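Local coordinates for protein fusolin (Anomala cuprea entomopoxvirus, PDB 4YN1) that forms the crystalline spindles that enhance entomopoxvirus virulence and probably acts on chitin as a lytic polysaccharide monooxygenase, at residues S147-Y152 against I211-Q216. Residues are numbered along the deposited sequence; the frame is centred on the assembly and turned at random.
Sequences SYFEVY and IYVRWQ. With NAG (2-acetamido-2-deoxy-beta-D-glucopyranose), chain B.
With CG anti to the backbone N (chi1 175°) and an extended chain as far as NE, Arg214 runs alongside Glu150, its cross-strand partner on the same face of the sheet; Glu150 has CG anti to its carbonyl carbon (chi1 -72°) and is extended beyond it. The resulting salt bridge joins Arg214 NH1 to Glu150 OE1 at 2.9 Å; the acceptor is in the guanidinium plane, but the donor stands above the carboxylate plane. Tyr152 OH donates to Glu150 OE1 from the opposite face of the carboxylate, at 2.7 Å, and these two bonds should limit rotation of the carboxylate. The second oxygen, Glu150 OE2, accepts from N2 of the bound N-acetylglucosamine at 2.8 Å and from a water that also links Tyr148 OH with Arg214 NH1, making this face part of the glycan pocket. Arg214 NE is bonded to Tyr226 OH, and NH2 to the Phe77 carbonyl and to Gln216 OE1. On this same face, Gln216 CB lies over the Tyr148 ring in a CH-pi contact, 4.0 Å from its centroid.

Strands 147-152 and 211-216 run antiparallel within the beta-sandwich core expected of an LPMO-like domain; hydrogen-bonded pairs Tyr148-Gln216, Glu150-Arg214 and Tyr152-Tyr212 alternate with non-hydrogen-bonded ones.

Residues of the latter pairs point to the reverse face, where Phe149 and the Trp215 pyrrole ring form an offset stack, with planes at 6° and ring centroids 4.0 Å apart. Phe138 and Tyr196 extend this aromatic cluster. Trp215 NE1 donates to Ser147 OG at 2.8 Å, a bent bond tilted from the indole plane. Further along, Val151 CG1 presses tightly against Ile211 CG2, 3.3 Å away.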
ATOM      1  N   SER A 147      -3.875 -18.082 -10.750  1.00 15.02           N
ATOM      2  CA  SER A 147      -3.206 -17.230  -9.781  1.00 14.35           C
ATOM      3  C   SER A 147      -3.933 -17.306  -8.464  1.00 16.83           C
ATOM      4  O   SER A 147      -5.041 -17.855  -8.395  1.00 17.63           O
ATOM      5  CB  SER A 147      -3.189 -15.781 -10.288  1.00 19.36           C
ATOM      6  OG  SER A 147      -4.512 -15.265 -10.257  1.00 25.46           O
ATOM      7  N   TYR A 148      -3.345 -16.707  -7.421  1.00 13.05           N
ATOM      8  CA  TYR A 148      -3.953 -16.679  -6.106  1.00 12.31           C
ATOM      9  C   TYR A 148      -3.546 -15.424  -5.362  1.00 11.38           C
ATOM     10  O   TYR A 148      -2.635 -14.725  -5.785  1.00 12.09           O
ATOM     11  CB  TYR A 148      -3.660 -17.950  -5.284  1.00 12.57           C
ATOM     12  CG  TYR A 148      -2.210 -18.096  -4.879  1.00 13.77           C
ATOM     13  CD1 TYR A 148      -1.237 -18.405  -5.816  1.00 14.58           C
ATOM     14  CD2 TYR A 148      -1.812 -17.946  -3.551  1.00 13.80           C
ATOM     15  CE1 TYR A 148       0.077 -18.636  -5.447  1.00 13.96           C
ATOM     16  CE2 TYR A 148      -0.471 -18.072  -3.184  1.00 15.33           C
ATOM     17  CZ  TYR A 148       0.466 -18.453  -4.136  1.00 18.97           C
ATOM     18  OH  TYR A 148       1.801 -18.564  -3.867  1.00 17.34           O
ATOM     19  N   PHE A 149      -4.284 -15.106  -4.337  1.00 11.24           N
ATOM     20  CA  PHE A 149      -4.059 -13.911  -3.517  1.00 10.90           C
ATOM     21  C   PHE A 149      -3.717 -14.279  -2.100  1.00 14.28           C
ATOM     22  O   PHE A 149      -4.400 -15.118  -1.504  1.00 16.25           O
ATOM     23  CB  PHE A 149      -5.323 -13.043  -3.444  1.00 12.16           C
ATOM     24  CG  PHE A 149      -5.608 -12.251  -4.693  1.00 13.07           C
ATOM     25  CD1 PHE A 149      -6.347 -12.800  -5.723  1.00 14.96           C
ATOM     26  CD2 PHE A 149      -5.079 -10.981  -4.864  1.00 13.34           C
ATOM     27  CE1 PHE A 149      -6.611 -12.070  -6.885  1.00 15.78           C
ATOM     28  CE2 PHE A 149      -5.333 -10.249  -6.031  1.00 16.05           C
ATOM     29  CZ  PHE A 149      -6.134 -10.780  -7.017  1.00 13.33           C
ATOM     30  N   GLU A 150      -2.753 -13.562  -1.529  1.00 10.74           N
ATOM     31  CA  GLU A 150      -2.447 -13.576  -0.118  1.00  9.81           C
ATOM     32  C   GLU A 150      -2.565 -12.141   0.394  1.00 12.41           C
ATOM     33  O   GLU A 150      -2.149 -11.208  -0.303  1.00 14.76           O
ATOM     34  CB  GLU A 150      -1.008 -14.058   0.129  1.00 11.23           C
ATOM     35  CG  GLU A 150      -0.873 -15.551  -0.121  1.00 15.50           C
ATOM     36  CD  GLU A 150       0.525 -16.106   0.051  1.00 26.21           C
ATOM     37  OE1 GLU A 150       1.475 -15.306   0.210  1.00 19.02           O
ATOM     38  OE2 GLU A 150       0.688 -17.343  -0.052  1.00 21.40           O
ATOM     39  N   VAL A 151      -3.168 -11.968   1.565  1.00 10.13           N
ATOM     40  CA  VAL A 151      -3.275 -10.663   2.188  1.00  8.47           C
ATOM     41  C   VAL A 151      -2.707 -10.715   3.577  1.00 13.60           C
ATOM     42  O   VAL A 151      -3.001 -11.632   4.337  1.00 11.06           O
ATOM     43  CB  VAL A 151      -4.701 -10.103   2.198  1.00  9.46           C
ATOM     44  CG1 VAL A 151      -4.693  -8.661   2.684  1.00  8.39           C
ATOM     45  CG2 VAL A 151      -5.344 -10.197   0.807  1.00  9.76           C
ATOM     46  N   TYR A 152      -1.863  -9.740   3.892  1.00 10.85           N
ATOM     47  CA  TYR A 152      -1.232  -9.640   5.199  1.00 10.67           C
ATOM     48  C   TYR A 152      -1.608  -8.334   5.816  1.00 13.96           C
ATOM     49  O   TYR A 152      -1.905  -7.390   5.094  1.00 12.55           O
ATOM     50  CB  TYR A 152       0.286  -9.681   5.078  1.00 10.69           C
ATOM     51  CG  TYR A 152       0.819 -10.933   4.427  1.00 13.12           C
ATOM     52  CD1 TYR A 152       0.834 -11.071   3.040  1.00 15.46           C
ATOM     53  CD2 TYR A 152       1.356 -11.967   5.191  1.00 13.46           C
ATOM     54  CE1 TYR A 152       1.264 -12.252   2.436  1.00 14.85           C
ATOM     55  CE2 TYR A 152       1.810 -13.142   4.598  1.00 13.59           C
ATOM     56  CZ  TYR A 152       1.740 -13.291   3.222  1.00 19.71           C
ATOM     57  OH  TYR A 152       2.158 -14.471   2.653  1.00 19.54           O
ATOM     58  N   ILE A 211      -2.078  -2.929   5.034  1.00  8.13           N
ATOM     59  CA  ILE A 211      -2.595  -4.159   4.441  1.00  9.11           C
ATOM     60  C   ILE A 211      -1.658  -4.397   3.246  1.00 13.08           C
ATOM     61  O   ILE A 211      -1.426  -3.481   2.438  1.00  9.92           O
ATOM     62  CB  ILE A 211      -4.061  -4.096   4.005  1.00 11.37           C
ATOM     63  CG1 ILE A 211      -4.997  -3.748   5.192  1.00 14.68           C
ATOM     64  CG2 ILE A 211      -4.466  -5.385   3.281  1.00 12.39           C
ATOM     65  CD1 ILE A 211      -6.449  -3.365   4.788  1.00 18.72           C
ATOM     66  N   TYR A 212      -1.058  -5.575   3.173  1.00  9.42           N
ATOM     67  CA  TYR A 212      -0.096  -5.879   2.118  1.00  8.01           C
ATOM     68  C   TYR A 212      -0.687  -6.991   1.289  1.00 11.81           C
ATOM     69  O   TYR A 212      -0.991  -8.059   1.831  1.00  9.09           O
ATOM     70  CB  TYR A 212       1.226  -6.309   2.713  1.00  9.84           C
ATOM     71  CG  TYR A 212       2.361  -6.386   1.728  1.00  9.67           C
ATOM     72  CD1 TYR A 212       2.775  -5.256   1.028  1.00 11.67           C
ATOM     73  CD2 TYR A 212       3.145  -7.523   1.634  1.00 10.13           C
ATOM     74  CE1 TYR A 212       3.878  -5.282   0.199  1.00  9.98           C
ATOM     75  CE2 TYR A 212       4.275  -7.555   0.810  1.00 11.26           C
ATOM     76  CZ  TYR A 212       4.607  -6.452   0.055  1.00 13.64           C
ATOM     77  OH  TYR A 212       5.738  -6.481  -0.723  1.00 12.33           O
ATOM     78  N   VAL A 213      -0.970  -6.686   0.026  1.00  9.27           N
ATOM     79  CA  VAL A 213      -1.644  -7.581  -0.901  1.00  9.23           C
ATOM     80  C   VAL A 213      -0.655  -8.167  -1.884  1.00 13.06           C
ATOM     81  O   VAL A 213       0.059  -7.430  -2.575  1.00 10.03           O
ATOM     82  CB  VAL A 213      -2.781  -6.854  -1.623  1.00 10.69           C
ATOM     83  CG1 VAL A 213      -3.465  -7.790  -2.629  1.00 12.33           C
ATOM     84  CG2 VAL A 213      -3.800  -6.286  -0.623  1.00 10.67           C
ATOM     85  N   ARG A 214      -0.705  -9.492  -2.026  1.00 10.14           N
ATOM     86  CA  ARG A 214       0.144 -10.219  -2.939  1.00 10.48           C
ATOM     87  C   ARG A 214      -0.758 -10.975  -3.922  1.00 12.50           C
ATOM     88  O   ARG A 214      -1.600 -11.763  -3.493  1.00 11.92           O
ATOM     89  CB  ARG A 214       1.021 -11.197  -2.165  1.00 12.07           C
ATOM     90  CG  ARG A 214       1.878 -12.104  -3.060  1.00 14.22           C
ATOM     91  CD  ARG A 214       2.642 -13.106  -2.216  1.00 14.67           C
ATOM     92  NE  ARG A 214       3.515 -13.908  -3.060  1.00 17.58           N
ATOM     93  CZ  ARG A 214       3.774 -15.206  -2.934  1.00 21.57           C
ATOM     94  NH1 ARG A 214       3.306 -15.888  -1.905  1.00 16.23           N
ATOM     95  NH2 ARG A 214       4.558 -15.812  -3.803  1.00 14.69           N
ATOM     96  N   TRP A 215      -0.585 -10.724  -5.223  1.00 11.91           N
ATOM     97  CA  TRP A 215      -1.305 -11.454  -6.274  1.00 11.59           C
ATOM     98  C   TRP A 215      -0.230 -12.265  -6.972  1.00 14.93           C
ATOM     99  O   TRP A 215       0.588 -11.689  -7.670  1.00 13.56           O
ATOM    100  CB  TRP A 215      -1.950 -10.491  -7.286  1.00 11.27           C
ATOM    101  CG  TRP A 215      -2.752 -11.187  -8.341  1.00 12.82           C
ATOM    102  CD1 TRP A 215      -3.440 -12.355  -8.209  1.00 15.48           C
ATOM    103  CD2 TRP A 215      -3.136 -10.638  -9.611  1.00 12.84           C
ATOM    104  NE1 TRP A 215      -4.174 -12.602  -9.347  1.00 15.20           N
ATOM    105  CE2 TRP A 215      -3.989 -11.573 -10.230  1.00 16.60           C
ATOM    106  CE3 TRP A 215      -2.743  -9.507 -10.339  1.00 14.29           C
ATOM    107  CZ2 TRP A 215      -4.568 -11.346 -11.492  1.00 15.79           C
ATOM    108  CZ3 TRP A 215      -3.369  -9.260 -11.558  1.00 16.03           C
ATOM    109  CH2 TRP A 215      -4.208 -10.207 -12.148  1.00 16.70           C
ATOM    110  N   GLN A 216      -0.228 -13.599  -6.790  1.00 12.55           N
ATOM    111  CA  GLN A 216       0.829 -14.446  -7.317  1.00 10.48           C
ATOM    112  C   GLN A 216       0.343 -15.305  -8.481  1.00 12.69           C
ATOM    113  O   GLN A 216      -0.626 -16.033  -8.319  1.00 14.00           O
ATOM    114  CB  GLN A 216       1.318 -15.340  -6.167  1.00 12.74           C
ATOM    115  CG  GLN A 216       2.437 -16.335  -6.514  1.00 12.60           C
ATOM    116  CD  GLN A 216       3.673 -15.674  -7.088  1.00 21.57           C
ATOM    117  OE1 GLN A 216       4.324 -14.833  -6.466  1.00 16.00           O
ATOM    118  NE2 GLN A 216       4.076 -16.048  -8.270  1.00 15.51           N
TER
HETATM  119  C1  NAG B   1      -1.262 -20.328   0.819  1.00 18.31           C
HETATM  120  C2  NAG B   1       0.048 -20.665   1.524  1.00 19.96           C
HETATM  121  C3  NAG B   1       0.859 -21.590   0.615  1.00 22.21           C
HETATM  122  C4  NAG B   1       0.042 -22.821   0.246  1.00 25.02           C
HETATM  123  C5  NAG B   1      -1.296 -22.390  -0.352  1.00 23.17           C
HETATM  124  C6  NAG B   1      -2.231 -23.540  -0.660  1.00 26.72           C
HETATM  125  C7  NAG B   1       1.277 -19.131   2.976  1.00 24.54           C
HETATM  126  C8  NAG B   1       1.957 -17.797   3.079  1.00 22.62           C
HETATM  127  N2  NAG B   1       0.782 -19.440   1.785  1.00 17.83           N
HETATM  128  O3  NAG B   1       2.082 -21.954   1.256  1.00 20.37           O
HETATM  129  O4  NAG B   1       0.740 -23.596  -0.720  1.00 27.42           O
HETATM  130  O5  NAG B   1      -1.972 -21.552   0.598  1.00 21.16           O
HETATM  131  O6  NAG B   1      -2.477 -24.333   0.496  1.00 31.32           O
HETATM  132  O7  NAG B   1       1.195 -19.898   3.930  1.00 24.23           O
HETATM  133  O   HOH W   1       2.559 -18.700  -1.234  1.00 19.53           O